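Local atomic coordinates of laccase (Botrytis aclada, PDB entry 3SQR), a protein that oxidises phenolic substrates at its copper centres while reducing dioxygen to water, and probably takes part in lignin degradation. Residues 552-555 and 556-560. Numbering follows the deposited sequence. Where two conformers were deposited one is given.
Sequences TDTA and IFEDT
I556, F557, E558 and D559 each donate a backbone N-H to the carbonyl four residues earlier, on T552, D553, T554 and A555 respectively, giving four successive i to i+4 bonds of an alpha-helix. The F557 N to D553 O and E558 N to T554 O bonds, 2.9 and 3.0 Å long, are nearly straight at the hydrogen; those at I556 and D559 are more bent.

The side-chain contacts are three or four residues apart. I556 carries CG1 beside its backbone N (chi1 -72°), which sends the branch back along the helix toward the preceding turn: CG1 lies 3.2 Å from T552 O, and CD1 ends alongside the T552 and D553 side chains, 4.0 Å from D553 OD1. Two residues on, and so nearly across the helix, E558 folds back in the same sense with its chain extended beyond CG. Its carboxylate runs across T554, where OE2 meets the methyl CG2 at 3.3 Å, a van der Waals contact. That methyl stands anti to the backbone N (chi1 -57° for OG1), while OG1 is hydrogen-bonded to K550 O.

D553 OD1 is hydrogen-bonded to the Y136 hydroxyl, tying helix 551-567 to a loop. This is structural packing away from the copper sites, and the C145-C561 disulfide anchors the same helix covalently. On its buried side F557 packs edge-to-face against F424 of helix 419-424 and T560 rests on L153 of strand 152-158, which I556 reaches from the flank.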
loop_
_atom_site.group_PDB
_atom_site.type_symbol
_atom_site.label_atom_id
_atom_site.label_comp_id
_atom_site.label_asym_id
_atom_site.label_seq_id
_atom_site.Cartn_x
_atom_site.Cartn_y
_atom_site.Cartn_z
ATOM N N THR A 552 24.871 10.566 -11.603
ATOM C CA THR A 552 24.603 11.018 -10.262
ATOM C C THR A 552 23.899 9.931 -9.425
ATOM O O THR A 552 24.246 9.709 -8.269
ATOM C CB THR A 552 23.845 12.345 -10.254
ATOM O OG1 THR A 552 23.824 12.811 -8.921
ATOM C CG2 THR A 552 22.470 12.209 -10.774
ATOM N N ASP A 553 22.957 9.246 -10.021
ATOM C CA ASP A 553 22.126 8.273 -9.295
ATOM C C ASP A 553 22.883 6.971 -9.102
ATOM O O ASP A 553 22.760 6.330 -8.075
ATOM C CB ASP A 553 20.781 8.107 -10.012
ATOM C CG ASP A 553 19.934 9.342 -9.896
ATOM O OD1 ASP A 553 20.009 9.990 -8.851
ATOM O OD2 ASP A 553 19.241 9.695 -10.881
ATOM N N THR A 554 23.761 6.635 -10.087
ATOM C CA THR A 554 24.644 5.496 -9.927
ATOM C C THR A 554 25.590 5.679 -8.802
ATOM O O THR A 554 25.771 4.738 -8.043
ATOM C CB THR A 554 25.339 5.129 -11.296
ATOM O OG1 THR A 554 24.310 4.894 -12.239
ATOM C CG2 THR A 554 26.121 3.919 -11.172
ATOM N N ALA A 555 26.180 6.865 -8.645
ATOM C CA ALA A 555 27.111 7.153 -7.542
ATOM C C ALA A 555 26.351 7.016 -6.249
ATOM O O ALA A 555 26.789 6.389 -5.328
ATOM C CB ALA A 555 27.775 8.627 -7.672
ATOM N N ILE A 556 25.134 7.539 -6.224
ATOM C CA ILE A 556 24.359 7.490 -4.981
ATOM C C ILE A 556 24.055 6.065 -4.542
ATOM O O ILE A 556 24.277 5.684 -3.397
ATOM C CB ILE A 556 23.088 8.353 -5.133
ATOM C CG1 ILE A 556 23.480 9.831 -5.118
ATOM C CG2 ILE A 556 22.063 8.003 -4.068
ATOM C CD1 ILE A 556 22.348 10.736 -5.678
ATOM N N PHE A 557 23.609 5.256 -5.476
ATOM C CA PHE A 557 23.306 3.847 -5.267
ATOM C C PHE A 557 24.498 3.070 -4.767
ATOM O O PHE A 557 24.422 2.308 -3.791
ATOM C CB PHE A 557 22.829 3.324 -6.610
ATOM C CG PHE A 557 22.484 1.896 -6.643
ATOM C CD1 PHE A 557 23.459 0.940 -6.827
ATOM C CD2 PHE A 557 21.131 1.484 -6.585
ATOM C CE1 PHE A 557 23.114 -0.416 -6.889
ATOM C CE2 PHE A 557 20.809 0.185 -6.655
ATOM C CZ PHE A 557 21.803 -0.792 -6.796
ATOM N N GLU A 558 25.605 3.295 -5.461
ATOM C CA GLU A 558 26.887 2.719 -5.034
ATOM C C GLU A 558 27.253 3.084 -3.618
ATOM O O GLU A 558 27.679 2.210 -2.824
ATOM C CB GLU A 558 27.977 3.167 -6.009
ATOM C CG GLU A 558 27.863 2.508 -7.344
ATOM C CD GLU A 558 28.718 3.172 -8.448
ATOM O OE1 GLU A 558 29.347 4.259 -8.238
ATOM O OE2 GLU A 558 28.707 2.602 -9.549
ATOM N N ASP A 559 27.058 4.361 -3.281
ATOM C CA ASP A 559 27.384 4.814 -1.966
ATOM C C ASP A 559 26.492 4.152 -0.924
ATOM O O ASP A 559 26.955 3.729 0.138
ATOM C CB ASP A 559 27.254 6.323 -1.826
ATOM C CG ASP A 559 28.319 7.147 -2.668
ATOM O OD1 ASP A 559 29.261 6.586 -3.289
ATOM O OD2 ASP A 559 28.126 8.386 -2.809
ATOM N N THR A 560 25.178 4.036 -1.216
ATOM C CA THR A 560 24.333 3.353 -0.246
ATOM C C THR A 560 24.779 1.914 -0.019
ATOM O O THR A 560 24.749 1.394 1.099
ATOM C CB THR A 560 22.838 3.400 -0.705
ATOM O OG1 THR A 560 22.509 4.778 -0.992
ATOM C CG2 THR A 560 21.904 2.749 0.349
#